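Long-range contacts in prolyl-tRNA synthetase (Naegleria fowleri, PDB 6NAB), which probably catalyses the ATP-dependent attachment of proline to tRNA(Pro) through a prolyl-adenylate, as class II aminoacyl-tRNA synthetases do: residues A115-S120 with W145-R150; R163-Q168 with G270-T275. All coordinates share one frame; numbering follows the deposited sequence. Where two conformers were deposited one is given.

Contact 1: A115-S120 with W145-R150. With PRO (proline), chain N; AMP (adenosine monophosphate), chain M.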
ATOM      1  N   ALA B 115     -18.564 -10.284  -2.444  1.00 17.91           N
ATOM      2  CA  ALA B 115     -18.563  -8.881  -2.818  1.00 24.29           C
ATOM      3  C   ALA B 115     -17.187  -8.262  -2.611  1.00 20.55           C
ATOM      4  O   ALA B 115     -16.412  -8.698  -1.755  1.00 17.96           O
ATOM      5  CB  ALA B 115     -19.605  -8.122  -1.993  1.00 17.38           C
ATOM      6  N   LEU B 116     -16.897  -7.224  -3.390  1.00 15.71           N
ATOM      7  CA  LEU B 116     -15.710  -6.407  -3.182  1.00 15.79           C
ATOM      8  C   LEU B 116     -16.027  -5.309  -2.173  1.00 18.34           C
ATOM      9  O   LEU B 116     -17.099  -4.697  -2.224  1.00 15.22           O
ATOM     10  CB  LEU B 116     -15.238  -5.793  -4.503  1.00 17.70           C
ATOM     11  CG  LEU B 116     -14.954  -6.756  -5.656  1.00 24.06           C
ATOM     12  CD1 LEU B 116     -14.413  -5.991  -6.862  1.00 21.40           C
ATOM     13  CD2 LEU B 116     -13.972  -7.819  -5.198  1.00 28.30           C
ATOM     14  N   ARG B 117     -15.091  -5.062  -1.267  1.00 15.99           N
ATOM     15  CA  ARG B 117     -15.310  -4.129  -0.175  1.00 22.34           C
ATOM     16  C   ARG B 117     -15.636  -2.730  -0.701  1.00 15.37           C
ATOM     17  O   ARG B 117     -14.851  -2.161  -1.482  1.00 16.04           O
ATOM     18  CB  ARG B 117     -14.085  -4.078   0.755  1.00 23.05           C
ATOM     19  CG  ARG B 117     -12.859  -3.350   0.240  1.00 21.53           C
ATOM     20  CD  ARG B 117     -11.665  -3.398   1.199  1.00 20.67           C
ATOM     21  NE  ARG B 117     -10.462  -3.353   0.378  1.00 15.93           N
ATOM     22  CZ  ARG B 117      -9.318  -3.965   0.630  1.00 17.57           C
ATOM     23  NH1 ARG B 117      -9.147  -4.698   1.733  1.00 11.31           N
ATOM     24  NH2 ARG B 117      -8.334  -3.841  -0.257  1.00 20.92           N
ATOM     25  N   PRO B 118     -16.774  -2.163  -0.337  1.00 14.88           N
ATOM     26  CA  PRO B 118     -17.006  -0.725  -0.584  1.00 17.95           C
ATOM     27  C   PRO B 118     -16.460   0.122   0.552  1.00 19.29           C
ATOM     28  O   PRO B 118     -16.340   1.350   0.429  1.00 19.78           O
ATOM     29  CB  PRO B 118     -18.531  -0.644  -0.680  1.00 17.20           C
ATOM     30  CG  PRO B 118     -18.990  -1.689   0.280  1.00 20.67           C
ATOM     31  CD  PRO B 118     -17.980  -2.823   0.190  1.00 13.92           C
ATOM     32  N   THR B 119     -16.181  -0.542   1.679  1.00 14.65           N
ATOM     33  CA  THR B 119     -15.727  -0.014   2.966  1.00 16.45           C
ATOM     34  C   THR B 119     -15.697  -1.225   3.893  1.00 15.24           C
ATOM     35  O   THR B 119     -16.383  -2.207   3.600  1.00 14.79           O
ATOM     36  CB  THR B 119     -16.640   1.104   3.511  1.00 14.92           C
ATOM     37  OG1 THR B 119     -16.137   1.550   4.784  1.00 17.57           O
ATOM     38  CG2 THR B 119     -18.099   0.627   3.667  1.00 13.03           C
ATOM     39  N   SER B 120     -14.943  -1.190   5.000  1.00 12.35           N
ATOM     40  CA  SER B 120     -14.599  -2.434   5.699  1.00 14.05           C
ATOM     41  C   SER B 120     -15.269  -2.620   7.062  1.00 19.44           C
ATOM     42  O   SER B 120     -14.876  -3.537   7.795  1.00 19.90           O
ATOM     43  CB  SER B 120     -13.084  -2.534   5.868  1.00 15.70           C
ATOM     44  OG  SER B 120     -12.457  -2.559   4.600  1.00 16.79           O
ATOM     45  N   TRP B 145      -4.319   0.974   4.705  1.00 15.63           N
ATOM     46  CA  TRP B 145      -4.165   1.640   3.408  1.00 18.60           C
ATOM     47  C   TRP B 145      -4.540   0.638   2.324  1.00 19.25           C
ATOM     48  O   TRP B 145      -3.802  -0.321   2.091  1.00 17.99           O
ATOM     49  CB  TRP B 145      -2.732   2.136   3.202  1.00 18.94           C
ATOM     50  CG  TRP B 145      -2.303   3.179   4.221  1.00 19.63           C
ATOM     51  CD1 TRP B 145      -1.658   2.953   5.402  1.00 16.42           C
ATOM     52  CD2 TRP B 145      -2.516   4.599   4.143  1.00 15.84           C
ATOM     53  NE1 TRP B 145      -1.437   4.141   6.056  1.00 13.66           N
ATOM     54  CE2 TRP B 145      -1.970   5.165   5.314  1.00 19.04           C
ATOM     55  CE3 TRP B 145      -3.131   5.441   3.203  1.00 13.12           C
ATOM     56  CZ2 TRP B 145      -2.006   6.542   5.571  1.00 15.56           C
ATOM     57  CZ3 TRP B 145      -3.167   6.809   3.460  1.00 13.69           C
ATOM     58  CH2 TRP B 145      -2.613   7.344   4.635  1.00 12.05           C
ATOM     59  N   THR B 146      -5.690   0.836   1.675  1.00 16.38           N
ATOM     60  CA  THR B 146      -6.205  -0.184   0.768  1.00 22.62           C
ATOM     61  C   THR B 146      -6.899   0.462  -0.424  1.00 16.50           C
ATOM     62  O   THR B 146      -7.150   1.666  -0.452  1.00 16.86           O
ATOM     63  CB  THR B 146      -7.227  -1.124   1.453  1.00 28.29           C
ATOM     64  OG1 THR B 146      -8.436  -0.395   1.707  1.00 33.74           O
ATOM     65  CG2 THR B 146      -6.756  -1.635   2.750  1.00 29.96           C
ATOM     66  N   ASN B 147      -7.267  -0.381  -1.385  1.00 12.25           N
ATOM     67  CA  ASN B 147      -8.158   0.009  -2.464  1.00 14.45           C
ATOM     68  C   ASN B 147      -9.590  -0.404  -2.129  1.00 16.38           C
ATOM     69  O   ASN B 147      -9.832  -1.396  -1.437  1.00 22.43           O
ATOM     70  CB  ASN B 147      -7.721  -0.611  -3.802  1.00 17.97           C
ATOM     71  CG  ASN B 147      -7.600  -2.134  -3.748  1.00 22.87           C
ATOM     72  OD1 ASN B 147      -7.471  -2.731  -2.679  1.00 23.72           O
ATOM     73  ND2 ASN B 147      -7.645  -2.762  -4.914  1.00 21.59           N
ATOM     74  N   VAL B 148     -10.546   0.382  -2.598  0.60 17.33           N
ATOM     75  CA  VAL B 148     -11.951   0.080  -2.376  0.60 17.10           C
ATOM     76  C   VAL B 148     -12.695   0.290  -3.685  0.60 16.70           C
ATOM     77  O   VAL B 148     -12.243   1.009  -4.577  0.60 16.40           O
ATOM     78  CB  VAL B 148     -12.554   0.927  -1.235  0.60 23.70           C
ATOM     79  CG1 VAL B 148     -12.284   0.244   0.106  0.60 27.63           C
ATOM     80  CG2 VAL B 148     -11.926   2.286  -1.222  0.60 20.88           C
ATOM     81  N   VAL B 149     -13.841  -0.375  -3.796  1.00 15.24           N
ATOM     82  CA  VAL B 149     -14.652  -0.395  -5.017  1.00 17.20           C
ATOM     83  C   VAL B 149     -16.069   0.071  -4.700  1.00 13.50           C
ATOM     84  O   VAL B 149     -16.754  -0.522  -3.857  1.00 19.73           O
ATOM     85  CB  VAL B 149     -14.669  -1.800  -5.645  1.00 17.24           C
ATOM     86  CG1 VAL B 149     -15.617  -1.863  -6.820  1.00 14.55           C
ATOM     87  CG2 VAL B 149     -13.215  -2.248  -6.052  1.00 15.01           C
ATOM     88  N   ARG B 150     -16.514   1.118  -5.387  1.00 17.15           N
ATOM     89  CA  ARG B 150     -17.907   1.551  -5.333  1.00 17.88           C
ATOM     90  C   ARG B 150     -18.357   1.759  -6.766  1.00 18.84           C
ATOM     91  O   ARG B 150     -17.816   2.618  -7.471  1.00 22.08           O
ATOM     92  CB  ARG B 150     -18.068   2.836  -4.511  1.00 17.10           C
ATOM     93  CG  ARG B 150     -17.761   2.626  -3.018  1.00 15.36           C
ATOM     94  CD  ARG B 150     -17.968   3.890  -2.158  1.00 17.35           C
ATOM     95  NE  ARG B 150     -17.384   3.705  -0.817  1.00 16.50           N
ATOM     96  CZ  ARG B 150     -17.474   4.575   0.189  1.00 25.09           C
ATOM     97  NH1 ARG B 150     -18.142   5.726   0.042  1.00 23.00           N
ATOM     98  NH2 ARG B 150     -16.886   4.296   1.353  1.00 22.04           N
TER
HETATM   99  N   PRO N 602     -15.823   3.809   6.345  1.00 16.70           N
HETATM  100  CA  PRO N 602     -16.224   5.222   6.321  1.00 14.27           C
HETATM  101  C   PRO N 602     -16.730   5.648   4.944  1.00 13.07           C
HETATM  102  O   PRO N 602     -17.089   6.815   4.736  1.00 16.98           O
HETATM  103  CB  PRO N 602     -14.931   5.966   6.688  1.00 16.41           C
HETATM  104  CG  PRO N 602     -13.817   5.003   6.283  1.00 12.36           C
HETATM  105  CD  PRO N 602     -14.378   3.644   6.599  1.00 14.68           C
HETATM  106  OXT PRO N 602     -16.803   4.829   4.017  1.00 16.27           O
HETATM  107  P   AMP M 601     -17.910   8.856   2.257  1.00 26.62           P
HETATM  108  O1P AMP M 601     -18.279   7.355   2.612  1.00 23.01           O
HETATM  109  O2P AMP M 601     -18.736   9.562   1.138  1.00 26.25           O
HETATM  110  O3P AMP M 601     -17.864   9.646   3.561  1.00 24.65           O
HETATM  111  O5' AMP M 601     -16.390   8.942   1.777  1.00 24.31           O
HETATM  112  C5' AMP M 601     -15.330   8.358   2.531  1.00 21.88           C
HETATM  113  C4' AMP M 601     -13.989   8.790   1.999  1.00 21.66           C
HETATM  114  O4' AMP M 601     -13.840   8.283   0.644  1.00 21.44           O
HETATM  115  C3' AMP M 601     -13.804  10.302   1.910  1.00 24.17           C
HETATM  116  O3' AMP M 601     -12.439  10.640   2.161  1.00 24.58           O
HETATM  117  C2' AMP M 601     -14.194  10.610   0.458  1.00 21.85           C
HETATM  118  O2' AMP M 601     -13.594  11.771  -0.061  1.00 27.54           O
HETATM  119  C1' AMP M 601     -13.722   9.356  -0.275  1.00 19.25           C
HETATM  120  N9  AMP M 601     -14.510   8.987  -1.461  1.00 17.92           N
HETATM  121  C8  AMP M 601     -15.811   8.558  -1.476  1.00 20.28           C
HETATM  122  N7  AMP M 601     -16.213   8.101  -2.641  1.00 18.28           N
HETATM  123  C5  AMP M 601     -15.102   8.253  -3.452  1.00 15.02           C
HETATM  124  C6  AMP M 601     -14.862   7.931  -4.804  1.00 17.55           C
HETATM  125  N6  AMP M 601     -15.767   7.349  -5.603  1.00 17.52           N
HETATM  126  N1  AMP M 601     -13.635   8.204  -5.309  1.00 14.64           N
HETATM  127  C2  AMP M 601     -12.719   8.753  -4.507  1.00 14.48           C
HETATM  128  N3  AMP M 601     -12.826   9.094  -3.215  1.00 17.32           N
HETATM  129  C4  AMP M 601     -14.045   8.813  -2.745  1.00 14.73           C
HETATM  130  O   HOH W   1     -17.912  -3.158  -4.221  1.00 18.66           O

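Contact 2: R163-Q168 with G270-T275. With AMP (adenosine monophosphate), chain M; PRO (proline), chain N.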
ATOM      1  N   ARG B 163     -14.386   4.595  -9.645  1.00 20.58           N
ATOM      2  CA  ARG B 163     -15.055   3.381  -9.192  0.53 17.99           C
ATOM      3  C   ARG B 163     -14.127   2.481  -8.384  1.00 19.97           C
ATOM      4  O   ARG B 163     -14.601   1.735  -7.517  1.00 21.28           O
ATOM      5  CB  ARG B 163     -15.669   2.658 -10.393  0.53 19.72           C
ATOM      6  CG  ARG B 163     -16.838   3.486 -10.933  0.53 23.43           C
ATOM      7  CD  ARG B 163     -17.672   2.853 -12.023  0.53 26.72           C
ATOM      8  NE  ARG B 163     -18.827   3.719 -12.256  0.53 32.84           N
ATOM      9  CZ  ARG B 163     -18.861   4.726 -13.130  0.53 29.47           C
ATOM     10  NH1 ARG B 163     -17.812   4.992 -13.902  0.53 20.83           N
ATOM     11  NH2 ARG B 163     -19.955   5.463 -13.235  0.53 29.25           N
ATOM     12  N   GLU B 164     -12.823   2.534  -8.639  1.00 17.78           N
ATOM     13  CA  GLU B 164     -11.831   2.040  -7.694  1.00 19.25           C
ATOM     14  C   GLU B 164     -11.074   3.259  -7.202  1.00 12.33           C
ATOM     15  O   GLU B 164     -10.673   4.100  -8.010  1.00 20.10           O
ATOM     16  CB  GLU B 164     -10.855   1.028  -8.319  1.00 15.44           C
ATOM     17  CG  GLU B 164      -9.766   0.597  -7.337  1.00 19.13           C
ATOM     18  CD  GLU B 164      -8.702  -0.304  -7.967  1.00 23.00           C
ATOM     19  OE1 GLU B 164      -8.563  -0.301  -9.209  1.00 17.99           O
ATOM     20  OE2 GLU B 164      -8.013  -1.020  -7.208  1.00 20.57           O
ATOM     21  N   PHE B 165     -10.909   3.379  -5.891  1.00 13.47           N
ATOM     22  CA  PHE B 165     -10.065   4.431  -5.346  1.00 17.12           C
ATOM     23  C   PHE B 165      -9.251   3.868  -4.186  1.00 18.50           C
ATOM     24  O   PHE B 165      -9.479   2.749  -3.718  1.00 18.17           O
ATOM     25  CB  PHE B 165     -10.888   5.675  -4.944  1.00 11.99           C
ATOM     26  CG  PHE B 165     -11.992   5.417  -3.924  1.00 15.18           C
ATOM     27  CD1 PHE B 165     -11.773   5.634  -2.573  1.00 14.17           C
ATOM     28  CD2 PHE B 165     -13.260   5.052  -4.335  1.00 18.10           C
ATOM     29  CE1 PHE B 165     -12.793   5.461  -1.646  1.00 18.23           C
ATOM     30  CE2 PHE B 165     -14.302   4.867  -3.405  1.00 18.00           C
ATOM     31  CZ  PHE B 165     -14.056   5.066  -2.062  1.00 17.32           C
ATOM     32  N   TYR B 166      -8.274   4.655  -3.756  1.00 13.38           N
ATOM     33  CA  TYR B 166      -7.314   4.272  -2.737  1.00 19.28           C
ATOM     34  C   TYR B 166      -7.485   5.217  -1.565  1.00 19.19           C
ATOM     35  O   TYR B 166      -7.723   6.411  -1.756  1.00 17.51           O
ATOM     36  CB  TYR B 166      -5.875   4.316  -3.297  1.00 17.79           C
ATOM     37  CG  TYR B 166      -5.821   3.583  -4.616  1.00 21.45           C
ATOM     38  CD1 TYR B 166      -5.732   2.202  -4.659  1.00 19.63           C
ATOM     39  CD2 TYR B 166      -5.967   4.268  -5.816  1.00 25.43           C
ATOM     40  CE1 TYR B 166      -5.730   1.523  -5.861  1.00 17.62           C
ATOM     41  CE2 TYR B 166      -5.967   3.596  -7.034  1.00 25.73           C
ATOM     42  CZ  TYR B 166      -5.854   2.226  -7.046  1.00 20.36           C
ATOM     43  OH  TYR B 166      -5.862   1.557  -8.239  1.00 22.98           O
ATOM     44  N   TRP B 167      -7.401   4.676  -0.356  1.00 16.54           N
ATOM     45  CA  TRP B 167      -7.651   5.482   0.830  1.00 11.89           C
ATOM     46  C   TRP B 167      -6.895   4.881   2.010  1.00 15.21           C
ATOM     47  O   TRP B 167      -6.212   3.859   1.887  1.00 13.70           O
ATOM     48  CB  TRP B 167      -9.170   5.600   1.077  1.00 12.16           C
ATOM     49  CG  TRP B 167      -9.885   4.364   1.629  1.00 11.98           C
ATOM     50  CD1 TRP B 167      -9.359   3.102   1.852  1.00 15.58           C
ATOM     51  CD2 TRP B 167     -11.254   4.300   2.053  1.00 11.89           C
ATOM     52  NE1 TRP B 167     -10.330   2.273   2.389  1.00 13.64           N
ATOM     53  CE2 TRP B 167     -11.493   2.986   2.528  1.00 13.45           C
ATOM     54  CE3 TRP B 167     -12.306   5.235   2.084  1.00 15.50           C
ATOM     55  CZ2 TRP B 167     -12.743   2.581   3.008  1.00 15.50           C
ATOM     56  CZ3 TRP B 167     -13.539   4.831   2.559  1.00 14.37           C
ATOM     57  CH2 TRP B 167     -13.757   3.513   3.004  1.00 16.19           C
ATOM     58  N   GLN B 168      -6.989   5.554   3.147  1.00 17.36           N
ATOM     59  CA  GLN B 168      -6.881   4.899   4.436  1.00 16.49           C
ATOM     60  C   GLN B 168      -8.260   4.904   5.076  1.00 14.47           C
ATOM     61  O   GLN B 168      -9.055   5.823   4.867  1.00 13.25           O
ATOM     62  CB  GLN B 168      -5.855   5.576   5.362  1.00 18.81           C
ATOM     63  CG  GLN B 168      -6.069   7.073   5.630  1.00 14.66           C
ATOM     64  CD  GLN B 168      -7.220   7.383   6.615  1.00 18.54           C
ATOM     65  OE1 GLN B 168      -7.904   8.401   6.474  1.00 16.71           O
ATOM     66  NE2 GLN B 168      -7.445   6.498   7.589  1.00 13.55           N
ATOM     67  N   GLY B 270     -12.090   8.149   7.007  1.00 11.49           N
ATOM     68  CA  GLY B 270     -11.430   7.863   5.746  1.00 11.20           C
ATOM     69  C   GLY B 270     -11.036   9.064   4.902  1.00 16.84           C
ATOM     70  O   GLY B 270     -11.779  10.045   4.785  1.00 18.62           O
ATOM     71  N   LEU B 271      -9.860   8.978   4.292  1.00 15.23           N
ATOM     72  CA  LEU B 271      -9.320   9.990   3.389  1.00 12.64           C
ATOM     73  C   LEU B 271      -8.793   9.269   2.149  1.00 15.42           C
ATOM     74  O   LEU B 271      -8.064   8.278   2.283  1.00 15.99           O
ATOM     75  CB  LEU B 271      -8.186  10.764   4.085  1.00 14.73           C
ATOM     76  CG  LEU B 271      -7.511  11.925   3.345  1.00 18.37           C
ATOM     77  CD1 LEU B 271      -8.410  13.158   3.439  1.00 11.18           C
ATOM     78  CD2 LEU B 271      -6.097  12.210   3.860  1.00 17.17           C
ATOM     79  N   SER B 272      -9.120   9.770   0.949  1.00 13.76           N
ATOM     80  CA  SER B 272      -8.836   9.027  -0.283  1.00 15.64           C
ATOM     81  C   SER B 272      -8.021   9.856  -1.273  1.00 16.81           C
ATOM     82  O   SER B 272      -7.703  11.029  -1.042  1.00 19.00           O
ATOM     83  CB  SER B 272     -10.126   8.571  -0.975  1.00 19.12           C
ATOM     84  OG  SER B 272     -10.695   9.630  -1.739  1.00 17.11           O
ATOM     85  N   THR B 273      -7.728   9.234  -2.426  1.00 13.41           N
ATOM     86  CA  THR B 273      -7.081   9.924  -3.539  1.00 12.26           C
ATOM     87  C   THR B 273      -7.956  11.019  -4.154  1.00 19.36           C
ATOM     88  O   THR B 273      -7.505  11.700  -5.076  1.00 15.46           O
ATOM     89  CB  THR B 273      -6.637   8.911  -4.606  1.00 17.99           C
ATOM     90  OG1 THR B 273      -7.646   7.904  -4.815  1.00 15.32           O
ATOM     91  CG2 THR B 273      -5.337   8.239  -4.152  1.00 15.38           C
ATOM     92  N   ARG B 274      -9.179  11.235  -3.650  1.00 15.97           N
ATOM     93  CA  ARG B 274      -9.910  12.446  -4.013  1.00 16.56           C
ATOM     94  C   ARG B 274      -9.079  13.699  -3.724  1.00 19.49           C
ATOM     95  O   ARG B 274      -9.175  14.698  -4.455  1.00 17.20           O
ATOM     96  CB  ARG B 274     -11.237  12.479  -3.246  1.00 14.56           C
ATOM     97  CG  ARG B 274     -11.973  13.805  -3.303  1.00 18.75           C
ATOM     98  CD  ARG B 274     -13.357  13.689  -2.645  1.00 17.40           C
ATOM     99  NE  ARG B 274     -14.249  12.809  -3.398  1.00 16.82           N
ATOM    100  CZ  ARG B 274     -15.468  12.467  -2.991  1.00 19.40           C
ATOM    101  NH1 ARG B 274     -15.929  12.934  -1.830  1.00 16.02           N
ATOM    102  NH2 ARG B 274     -16.218  11.652  -3.739  1.00 18.41           N
ATOM    103  N   THR B 275      -8.250  13.645  -2.673  1.00 14.16           N
ATOM    104  CA  THR B 275      -7.323  14.723  -2.320  1.00 22.56           C
ATOM    105  C   THR B 275      -6.562  15.250  -3.523  1.00 15.80           C
ATOM    106  O   THR B 275      -6.370  16.465  -3.663  1.00 18.80           O
ATOM    107  CB  THR B 275      -6.305  14.247  -1.280  1.00 16.57           C
ATOM    108  OG1 THR B 275      -5.673  13.028  -1.735  1.00 16.10           O
ATOM    109  CG2 THR B 275      -6.982  14.025   0.085  1.00 16.23           C
TER
HETATM  110  P   AMP M 601     -17.910   8.856   2.257  1.00 26.62           P
HETATM  111  O1P AMP M 601     -18.279   7.355   2.612  1.00 23.01           O
HETATM  112  O2P AMP M 601     -18.736   9.562   1.138  1.00 26.25           O
HETATM  113  O3P AMP M 601     -17.864   9.646   3.561  1.00 24.65           O
HETATM  114  O5' AMP M 601     -16.390   8.942   1.777  1.00 24.31           O
HETATM  115  C5' AMP M 601     -15.330   8.358   2.531  1.00 21.88           C
HETATM  116  C4' AMP M 601     -13.989   8.790   1.999  1.00 21.66           C
HETATM  117  O4' AMP M 601     -13.840   8.283   0.644  1.00 21.44           O
HETATM  118  C3' AMP M 601     -13.804  10.302   1.910  1.00 24.17           C
HETATM  119  O3' AMP M 601     -12.439  10.640   2.161  1.00 24.58           O
HETATM  120  C2' AMP M 601     -14.194  10.610   0.458  1.00 21.85           C
HETATM  121  O2' AMP M 601     -13.594  11.771  -0.061  1.00 27.54           O
HETATM  122  C1' AMP M 601     -13.722   9.356  -0.275  1.00 19.25           C
HETATM  123  N9  AMP M 601     -14.510   8.987  -1.461  1.00 17.92           N
HETATM  124  C8  AMP M 601     -15.811   8.558  -1.476  1.00 20.28           C
HETATM  125  N7  AMP M 601     -16.213   8.101  -2.641  1.00 18.28           N
HETATM  126  C5  AMP M 601     -15.102   8.253  -3.452  1.00 15.02           C
HETATM  127  C6  AMP M 601     -14.862   7.931  -4.804  1.00 17.55           C
HETATM  128  N6  AMP M 601     -15.767   7.349  -5.603  1.00 17.52           N
HETATM  129  N1  AMP M 601     -13.635   8.204  -5.309  1.00 14.64           N
HETATM  130  C2  AMP M 601     -12.719   8.753  -4.507  1.00 14.48           C
HETATM  131  N3  AMP M 601     -12.826   9.094  -3.215  1.00 17.32           N
HETATM  132  C4  AMP M 601     -14.045   8.813  -2.745  1.00 14.73           C
HETATM  133  N   PRO N 602     -15.823   3.809   6.345  1.00 16.70           N
HETATM  134  CA  PRO N 602     -16.224   5.222   6.321  1.00 14.27           C
HETATM  135  C   PRO N 602     -16.730   5.648   4.944  1.00 13.07           C
HETATM  136  O   PRO N 602     -17.089   6.815   4.736  1.00 16.98           O
HETATM  137  CB  PRO N 602     -14.931   5.966   6.688  1.00 16.41           C
HETATM  138  CG  PRO N 602     -13.817   5.003   6.283  1.00 12.36           C
HETATM  139  CD  PRO N 602     -14.378   3.644   6.599  1.00 14.68           C
HETATM  140  OXT PRO N 602     -16.803   4.829   4.017  1.00 16.27           O

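Contact 1: A115-S120 with W145-R150
R150 and R117 each hold a backbone carbonyl of the other segment, joining the TXE-type loop that follows strand 108-116 to the first strand of class II motif 2. R150 is placed as the motif 2 arginine, and T119 and E121 as the threonine and glutamate of the loop. The guanidinium of R150 grips P118 O side-on with two nitrogens, NE at 2.9 Å and NH2 at 3.1 Å, and the oxygen lies near its plane. Farther round the rim NH1 donates almost straight to AMP O1P (3.0 Å, 168°), while NH2 also reaches PRO OXT at 2.7 Å. The guanidinium thus bridges phosphate and carboxylate, with NH1 to one and NH2 to the other; its charge probably stabilises both, and the loop carbonyl fixes its rotation. T119 OG1 accepts from the ring nitrogen of PRO and is itself hydrogen-bonded to E121. R117 works at the other end. Its CG stands between the backbone N and the carbonyl carbon (chi1 74°), and the chain then runs extended to N147, where NE binds O and NH2 binds OD1. Guanidinium and amide planes are 69° apart, and T146 CB lies over one guanidinium face. Backbone pairing is sparse, since the two segments run roughly crosswise. V149 N donates to R117 O, P118 CA comes 3.3 Å from V149 O in a CA-H...O contact, and one water donates to both L116 O and V149 O. F79 of the second subunit packs on L116 and V149, and N147 of that subunit on R117 and N147. Among the apolar groups, V148 CG1 packs on R117 CG. L116 CD1 meets V149 CG2 at 4.0 Å.

Contact 2: R163-Q168 with G270-T275
F165 CD1 rests against S272 CB (3.7 Å), and both residues meet the adenine of AMP. With CG between its backbone N and carbonyl carbon (chi1 58°), F165 lays its ring face over the base. R274 comes from the opposite side, its guanidinium centred over N9. This sandwich of a motif 2 phenylalanine and the motif 3 arginine is a hallmark of class II synthetases. S272 OG donates to AMP N3 at 2.6 Å, and G270 O accepts from AMP O3' at 2.8 Å. W167 turns the edge of its indole to PRO OXT.

In the next shell, S272 OG also accepts from R274 N (2.9 Å, 166°), capping the turn into helix 274-283 and linking the hydroxyl that binds N3 to the backbone of R274. S272 O takes both N and OG1 of T275. Antiparallel pairing sets the strands. W167 faces S272 in a non-hydrogen-bonded pair with a CA-CA distance of 3.9 Å. Q168 N donates to L271 O (3.1 Å), the return bond from L271 N to Q168 O is weak, and T273 N closes on Y166 O at 2.9 Å.

F165, W167 and S272 look to the ligands, whereas Q168, whose OE1 binds Y191, and L271 turn to helices 177-198 and 49-68. Strand 140-149 flanks 164-174 along its other edge.

How the contacts relate
Contacts 1 and 2 lie in series along the chain, their centres about 10 Å apart, and meet through motif 2. Strands 140-149 and 164-174 are antiparallel neighbours, with V148 N 2.8 Å from F165 O and N147 ND2 2.9 Å from E164 OE2, both probable hydrogen bonds. Strand 261-272, with helix 274-283 after it, adds motif 3 on the far side of 164-174. Together the contacts line one active site: contact 1 bonds the phosphate and proline, contact 2 holds the adenine and ribose and lays W167 against the proline. AMP and PRO are separate ligands, disposed much like a split adenylate. A magnesium ion lies about 4 Å from the R150 side chain and about 7 Å from that of F165.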